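Local coordinates for protein alternansucrase (Leuconostoc mesenteroides, PDB 6HVG) that belongs to glycoside hydrolase family 70, building a TIM-barrel-type domain that is flanked by cell-wall-binding repeats and holds a calcium ion, at residues 506-509 against 510-514; 888-892 against 893-897; 1140-1143 against 1144-1148. All coordinates share one frame; numbering follows the deposited sequence.

Contact 1 of 3, residues 506-509 against 510-514; sequences DSFV and KTQAN
Ser507 O takes two bonds from Thr511, one from the side chain and one from the backbone. Thr511 OG1 lies 3.3 Å from Ser507 O. The hydroxyl approaches with a C=O...donor angle of 139° and is tilted from the carbonyl plane. Thr511 N reaches the same oxygen, Ser507 O, only weakly at 3.5 Å. The torsion of Thr511 (chi1 -69°) sets OG1 beside its own backbone N, and this turns the hydroxyl back along the helix. Thr511 N also makes a weak bond to Phe508 O at 3.1 Å, so this N-H is shared between two carbonyls. Gln512 N then bonds weakly to Val509 O at 3.3 Å, only three residues back.

The second half of the contact is a side-chain pair. Gln512 bends at chi2 and brings its amide against the outer part of the Phe508 ring. Gln512 NE2 comes within 3.6 Å of Phe508 CE1. The two planes are 26° apart. Asn452 of helix 447-462 bonds to the other end of this amide, Gln512 OE1. Phe456 of that helix meets the Phe508 ring, so both residues face the same neighbour. Lys510 N makes a weak four-residue bond to Asp506 O at 3.3 Å. Helical bonding passes here from four-residue to three-residue spacing, and Gln512 has an extended backbone. This is the pattern of a last helical turn, here that of helix 499-511.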
loop_
_atom_site.group_PDB
_atom_site.type_symbol
_atom_site.label_atom_id
_atom_site.label_comp_id
_atom_site.label_asym_id
_atom_site.label_seq_id
_atom_site.Cartn_x
_atom_site.Cartn_y
_atom_site.Cartn_z
ATOM N N ASP A 506 3.271 -1.269 -30.798
ATOM C CA ASP A 506 3.034 -1.474 -29.363
ATOM C C ASP A 506 4.084 -0.758 -28.519
ATOM O O ASP A 506 3.740 -0.069 -27.551
ATOM C CB ASP A 506 3.039 -2.962 -29.009
ATOM C CG ASP A 506 1.741 -3.668 -29.375
ATOM O OD1 ASP A 506 0.675 -3.004 -29.474
ATOM O OD2 ASP A 506 1.793 -4.912 -29.528
ATOM N N SER A 507 5.353 -0.915 -28.902
ATOM C CA SER A 507 6.467 -0.279 -28.209
ATOM C C SER A 507 6.433 1.235 -28.294
ATOM O O SER A 507 6.699 1.921 -27.305
ATOM C CB SER A 507 7.812 -0.785 -28.753
ATOM O OG SER A 507 8.051 -2.102 -28.322
ATOM N N PHE A 508 6.151 1.747 -29.492
ATOM C CA PHE A 508 6.093 3.175 -29.698
ATOM C C PHE A 508 4.978 3.803 -28.871
ATOM O O PHE A 508 5.157 4.881 -28.283
ATOM C CB PHE A 508 5.885 3.524 -31.160
ATOM C CG PHE A 508 5.393 4.921 -31.350
ATOM C CD1 PHE A 508 6.189 5.999 -31.010
ATOM C CD2 PHE A 508 4.111 5.144 -31.801
ATOM C CE1 PHE A 508 5.723 7.278 -31.154
ATOM C CE2 PHE A 508 3.637 6.415 -31.938
ATOM C CZ PHE A 508 4.449 7.483 -31.620
ATOM N N VAL A 509 3.840 3.120 -28.833
ATOM C CA VAL A 509 2.668 3.619 -28.131
ATOM C C VAL A 509 2.935 3.823 -26.646
ATOM O O VAL A 509 2.460 4.792 -26.072
ATOM C CB VAL A 509 1.455 2.681 -28.335
ATOM C CG1 VAL A 509 0.317 3.014 -27.388
ATOM C CG2 VAL A 509 0.962 2.765 -29.769
ATOM N N LYS A 510 3.672 2.906 -26.024
ATOM C CA LYS A 510 3.966 2.973 -24.587
ATOM C C LYS A 510 4.925 4.120 -24.241
ATOM O O LYS A 510 4.956 4.619 -23.118
ATOM C CB LYS A 510 4.554 1.642 -24.109
ATOM C CG LYS A 510 3.582 0.464 -24.125
ATOM C CD LYS A 510 4.345 -0.838 -23.823
ATOM C CE LYS A 510 3.449 -2.079 -23.953
ATOM N NZ LYS A 510 3.730 -3.143 -22.931
ATOM N N THR A 511 5.691 4.544 -25.228
ATOM C CA THR A 511 6.570 5.698 -25.132
ATOM C C THR A 511 5.863 7.030 -24.855
ATOM O O THR A 511 6.430 7.911 -24.217
ATOM C CB THR A 511 7.345 5.822 -26.469
ATOM O OG1 THR A 511 8.259 4.733 -26.572
ATOM C CG2 THR A 511 8.141 7.107 -26.563
ATOM N N GLN A 512 4.644 7.185 -25.356
ATOM C CA GLN A 512 3.918 8.453 -25.288
ATOM C C GLN A 512 3.137 8.610 -23.996
ATOM O O GLN A 512 2.350 7.745 -23.629
ATOM C CB GLN A 512 2.937 8.560 -26.458
ATOM C CG GLN A 512 3.564 8.351 -27.817
ATOM C CD GLN A 512 4.592 9.397 -28.100
ATOM O OE1 GLN A 512 4.252 10.550 -28.374
ATOM N NE2 GLN A 512 5.860 9.020 -28.028
ATOM N N ALA A 513 3.327 9.747 -23.334
ATOM C CA ALA A 513 2.719 10.023 -22.035
ATOM C C ALA A 513 1.199 9.831 -22.032
ATOM O O ALA A 513 0.642 9.307 -21.070
ATOM C CB ALA A 513 3.085 11.425 -21.555
ATOM N N ASN A 514 0.528 10.296 -23.082
ATOM C CA ASN A 514 -0.921 10.145 -23.173
ATOM C C ASN A 514 -1.366 8.690 -23.273
ATOM O O ASN A 514 -2.523 8.388 -23.056
ATOM C CB ASN A 514 -1.447 10.931 -24.365
ATOM C CG ASN A 514 -1.702 12.381 -24.050
ATOM O OD1 ASN A 514 -1.783 12.773 -22.911
ATOM N ND2 ASN A 514 -1.866 13.179 -25.078
#

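Contact 2 of 3, residues 888-892 against 893-897; sequences KGIMT and SDQTT
This is a local contact within a surface loop, made by one glutamine side chain that spans backbone groups on both sides of a bend. Gln895 meets Gly889 and Met891 in the loop joining strands 881-885 and 910-915, which pair antiparallel in a large sheet. The chain reverses here, with residues 889-892 and 893-897 running 147° apart. In Gln895, CG is anti to the backbone N (chi1 -171°) and the chain beyond it is extended, which carries the amide across the bend. Its amide uses both ends. Met891 N donates to Gln895 OE1 at 3.3 Å, from well above the carbonyl plane. Gln895 NE2 gives a weak bond to Gly889 O at 3.1 Å. It also bonds to Thr897 O at 3.0 Å, and this acceptor lies in the amide plane. Two sound bonds and one weak one hold the amide in this rotation.

Apolar cover comes from Ile890. Its CD1 is 4.1 Å from Gln895 NE2 and 3.9 Å from Thr897 C. Ile890 is buried: it also touches Tyr905 of the same connection and Ala935 of a neighbouring loop. The arrangement is that of a long connection between antiparallel strands, drawn together by side-chain amide bonds to the backbone.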
loop_
_atom_site.group_PDB
_atom_site.type_symbol
_atom_site.label_atom_id
_atom_site.label_comp_id
_atom_site.label_asym_id
_atom_site.label_seq_id
_atom_site.Cartn_x
_atom_site.Cartn_y
_atom_site.Cartn_z
ATOM N N LYS A 888 -15.693 -24.605 36.501
ATOM C CA LYS A 888 -16.927 -24.508 35.723
ATOM C C LYS A 888 -17.987 -23.549 36.232
ATOM O O LYS A 888 -18.462 -22.679 35.468
ATOM C CB LYS A 888 -17.582 -25.846 35.466
ATOM C CG LYS A 888 -18.395 -25.817 34.183
ATOM C CD LYS A 888 -19.177 -27.101 33.960
ATOM C CE LYS A 888 -19.537 -27.336 32.490
ATOM N NZ LYS A 888 -18.397 -27.872 31.681
ATOM N N GLY A 889 -18.381 -23.658 37.478
ATOM C CA GLY A 889 -19.411 -22.719 37.956
ATOM C C GLY A 889 -18.877 -21.636 38.874
ATOM O O GLY A 889 -19.645 -20.969 39.564
ATOM N N ILE A 890 -17.553 -21.483 38.933
ATOM C CA ILE A 890 -16.906 -20.536 39.850
ATOM C C ILE A 890 -16.599 -19.240 39.121
ATOM O O ILE A 890 -15.790 -19.209 38.212
ATOM C CB ILE A 890 -15.588 -21.093 40.427
ATOM C CG1 ILE A 890 -15.761 -22.523 40.982
ATOM C CG2 ILE A 890 -15.059 -20.198 41.532
ATOM C CD1 ILE A 890 -16.794 -22.660 42.088
ATOM N N MET A 891 -17.240 -18.164 39.546
ATOM C CA MET A 891 -17.197 -16.908 38.827
ATOM C C MET A 891 -16.345 -15.826 39.468
ATOM O O MET A 891 -16.032 -14.853 38.803
ATOM C CB MET A 891 -18.630 -16.394 38.623
ATOM C CG MET A 891 -19.581 -17.457 38.072
ATOM S SD MET A 891 -18.891 -18.238 36.594
ATOM C CE MET A 891 -20.372 -19.003 35.924
ATOM N N THR A 892 -15.929 -16.010 40.723
ATOM C CA THR A 892 -15.216 -14.980 41.485
ATOM C C THR A 892 -14.089 -15.557 42.329
ATOM O O THR A 892 -14.058 -16.742 42.590
ATOM C CB THR A 892 -16.206 -14.255 42.416
ATOM O OG1 THR A 892 -17.384 -13.905 41.677
ATOM C CG2 THR A 892 -15.616 -12.947 42.973
ATOM N N SER A 893 -13.156 -14.698 42.736
ATOM C CA SER A 893 -12.112 -15.019 43.741
ATOM C C SER A 893 -12.631 -15.667 45.005
ATOM O O SER A 893 -12.082 -16.653 45.475
ATOM C CB SER A 893 -11.403 -13.738 44.182
ATOM O OG SER A 893 -10.536 -13.268 43.179
ATOM N N ASP A 894 -13.675 -15.073 45.569
ATOM C CA ASP A 894 -14.192 -15.429 46.883
ATOM C C ASP A 894 -15.283 -16.489 46.883
ATOM O O ASP A 894 -15.646 -16.975 47.942
ATOM C CB ASP A 894 -14.729 -14.179 47.572
ATOM C CG ASP A 894 -13.671 -13.111 47.757
ATOM O OD1 ASP A 894 -12.479 -13.465 47.893
ATOM O OD2 ASP A 894 -14.054 -11.915 47.779
ATOM N N GLN A 895 -15.800 -16.843 45.715
ATOM C CA GLN A 895 -16.795 -17.893 45.629
ATOM C C GLN A 895 -16.109 -19.227 45.924
ATOM O O GLN A 895 -15.054 -19.536 45.356
ATOM C CB GLN A 895 -17.504 -17.882 44.263
ATOM C CG GLN A 895 -18.710 -18.826 44.197
ATOM C CD GLN A 895 -19.332 -18.936 42.826
ATOM O OE1 GLN A 895 -19.313 -17.992 42.050
ATOM N NE2 GLN A 895 -19.901 -20.088 42.525
ATOM N N THR A 896 -16.717 -19.988 46.831
ATOM C CA THR A 896 -16.153 -21.228 47.357
ATOM C C THR A 896 -16.748 -22.475 46.731
ATOM O O THR A 896 -16.100 -23.532 46.732
ATOM C CB THR A 896 -16.378 -21.326 48.879
ATOM O OG1 THR A 896 -17.778 -21.238 49.171
ATOM C CG2 THR A 896 -15.646 -20.213 49.597
ATOM N N THR A 897 -17.963 -22.379 46.202
ATOM C CA THR A 897 -18.613 -23.562 45.666
ATOM C C THR A 897 -19.707 -23.183 44.692
ATOM O O THR A 897 -20.215 -22.077 44.723
ATOM C CB THR A 897 -19.177 -24.452 46.810
ATOM O OG1 THR A 897 -19.329 -25.814 46.353
ATOM C CG2 THR A 897 -20.525 -23.899 47.360
#

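Contact 3 of 3, residues 1140-1143 against 1144-1148; sequences NAIE and ALHKN
Ile1142 and His1146 meet one helical turn apart, and their side chains run alongside each other. The nonpolar touch is between Ile1142 CG2 and His1146 CE1, at 3.6 Å. With CG1 of Ile1142 anti to the carbonyl carbon (chi1 -75°), CG2 is the branch anti to the backbone N, and this methyl meets the ring. One face of the imidazole also lies over Ile1142 O, offset toward the ring rim. Both ring nitrogens have partners beyond the helix. His1146 NE2 bonds to Asp616 and His1146 ND1 to the carbonyl of Asn612, which fixes the rotation of the ring. With an acceptor at each nitrogen, and one of them a carboxylate, the ring is probably protonated on both and carries a positive charge.

In chain order helix 1135-1147 falls in the connection from strand 1081-1083 to strand 1151-1156, parallel neighbours in the sheet, and so forms part of a beta-alpha-beta crossover of the TIM-barrel-type domain. Ala1141, Ala1144 and Asn1148 touch helix 1063-1075, which precedes strand 1081-1083. Glu1143 and Ile1142 instead touch the loop around residues 610-615.

The backbone bonds are mostly of the regular four-residue kind. Ala1144 N reaches Asn1140 O at 3.0 Å, and His1146 N reaches Ile1142 O at 3.1 Å. The bond from Lys1147 N to Glu1143 O is shorter, 2.8 Å, and nearly straight at 171°. Ile1142 O takes a second, weak bond from Leu1145 N.

Glu1143 and Lys1147 carry opposite charges one turn apart, but Glu1143 OE2 and Lys1147 NZ are 5.6 Å apart and do not touch; any attraction is probably weak. At the C-terminal end the amide of Asn1148 folds back, and its ND2 donates to Ala1144 O at 2.7 Å.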
loop_
_atom_site.group_PDB
_atom_site.type_symbol
_atom_site.label_atom_id
_atom_site.label_comp_id
_atom_site.label_asym_id
_atom_site.label_seq_id
_atom_site.Cartn_x
_atom_site.Cartn_y
_atom_site.Cartn_z
ATOM N N ASN A 1140 -13.695 -33.831 0.174
ATOM C CA ASN A 1140 -13.150 -34.836 1.088
ATOM C C ASN A 1140 -12.596 -34.192 2.357
ATOM O O ASN A 1140 -12.740 -34.718 3.455
ATOM C CB ASN A 1140 -12.043 -35.684 0.412
ATOM C CG ASN A 1140 -12.572 -36.570 -0.706
ATOM O OD1 ASN A 1140 -13.784 -36.671 -0.932
ATOM N ND2 ASN A 1140 -11.660 -37.185 -1.437
ATOM N N ALA A 1141 -11.941 -33.051 2.196
ATOM C CA ALA A 1141 -11.396 -32.328 3.332
ATOM C C ALA A 1141 -12.514 -31.868 4.259
ATOM O O ALA A 1141 -12.388 -31.952 5.471
ATOM C CB ALA A 1141 -10.588 -31.140 2.846
ATOM N N ILE A 1142 -13.595 -31.366 3.687
ATOM C CA ILE A 1142 -14.716 -30.855 4.459
ATOM C C ILE A 1142 -15.439 -31.992 5.185
ATOM O O ILE A 1142 -15.781 -31.860 6.360
ATOM C CB ILE A 1142 -15.690 -30.053 3.550
ATOM C CG1 ILE A 1142 -15.078 -28.700 3.226
ATOM C CG2 ILE A 1142 -17.048 -29.838 4.210
ATOM C CD1 ILE A 1142 -15.804 -27.932 2.137
ATOM N N GLU A 1143 -15.678 -33.099 4.487
ATOM C CA GLU A 1143 -16.313 -34.275 5.098
ATOM C C GLU A 1143 -15.482 -34.788 6.285
ATOM O O GLU A 1143 -16.023 -35.011 7.369
ATOM C CB GLU A 1143 -16.489 -35.390 4.063
ATOM C CG GLU A 1143 -17.366 -36.544 4.513
ATOM C CD GLU A 1143 -17.632 -37.543 3.401
ATOM O OE1 GLU A 1143 -16.708 -37.786 2.590
ATOM O OE2 GLU A 1143 -18.760 -38.098 3.358
ATOM N N ALA A 1144 -14.175 -34.938 6.067
ATOM C CA ALA A 1144 -13.257 -35.383 7.083
ATOM C C ALA A 1144 -13.338 -34.515 8.334
ATOM O O ALA A 1144 -13.179 -35.014 9.464
ATOM C CB ALA A 1144 -11.834 -35.411 6.545
ATOM N N LEU A 1145 -13.557 -33.217 8.157
ATOM C CA LEU A 1145 -13.683 -32.327 9.314
ATOM C C LEU A 1145 -15.003 -32.563 10.030
ATOM O O LEU A 1145 -15.044 -32.484 11.238
ATOM C CB LEU A 1145 -13.541 -30.871 8.898
ATOM C CG LEU A 1145 -12.161 -30.472 8.384
ATOM C CD1 LEU A 1145 -12.231 -29.189 7.582
ATOM C CD2 LEU A 1145 -11.171 -30.341 9.536
ATOM N N HIS A 1146 -16.067 -32.878 9.296
ATOM C CA HIS A 1146 -17.346 -33.230 9.922
ATOM C C HIS A 1146 -17.303 -34.587 10.635
ATOM O O HIS A 1146 -17.809 -34.715 11.738
ATOM C CB HIS A 1146 -18.478 -33.212 8.893
ATOM C CG HIS A 1146 -18.749 -31.854 8.324
ATOM N ND1 HIS A 1146 -19.298 -31.669 7.073
ATOM C CD2 HIS A 1146 -18.522 -30.617 8.827
ATOM C CE1 HIS A 1146 -19.421 -30.374 6.845
ATOM N NE2 HIS A 1146 -18.952 -29.716 7.890
ATOM N N LYS A 1147 -16.690 -35.584 10.016
ATOM C CA LYS A 1147 -16.415 -36.852 10.689
ATOM C C LYS A 1147 -15.640 -36.667 12.022
ATOM O O LYS A 1147 -15.777 -37.488 12.925
ATOM C CB LYS A 1147 -15.659 -37.813 9.755
ATOM C CG LYS A 1147 -16.543 -38.550 8.753
ATOM C CD LYS A 1147 -17.004 -39.894 9.345
ATOM C CE LYS A 1147 -17.902 -40.720 8.414
ATOM N NZ LYS A 1147 -19.335 -40.316 8.481
ATOM N N ASN A 1148 -14.841 -35.605 12.141
ATOM C CA ASN A 1148 -14.159 -35.273 13.398
ATOM C C ASN A 1148 -14.776 -34.082 14.146
ATOM O O ASN A 1148 -14.105 -33.444 14.980
ATOM C CB ASN A 1148 -12.681 -35.004 13.156
ATOM C CG ASN A 1148 -11.938 -36.224 12.677
ATOM O OD1 ASN A 1148 -11.107 -36.787 13.397
ATOM N ND2 ASN A 1148 -12.224 -36.636 11.455
#

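How the contacts relate
Contacts 1 and 3 lie on helices and are partly buried. Contact 2 is a surface loop with no regular structure. No two contacts share an element. The centres of contacts 1 and 2 are about 75 Å apart, on opposite sides of the chain's centre. Contacts 2 and 3 are on the same side, with nearest atoms about 18 Å apart. Contact 3 has mostly sound four-residue backbone bonds, whereas the bonds of contact 1 are mostly weak, where its helix runs out. Both helical contacts set a side-chain pair toward neighbouring parts of the fold. Contact 2 instead relies on one side-chain amide bonded to backbone groups.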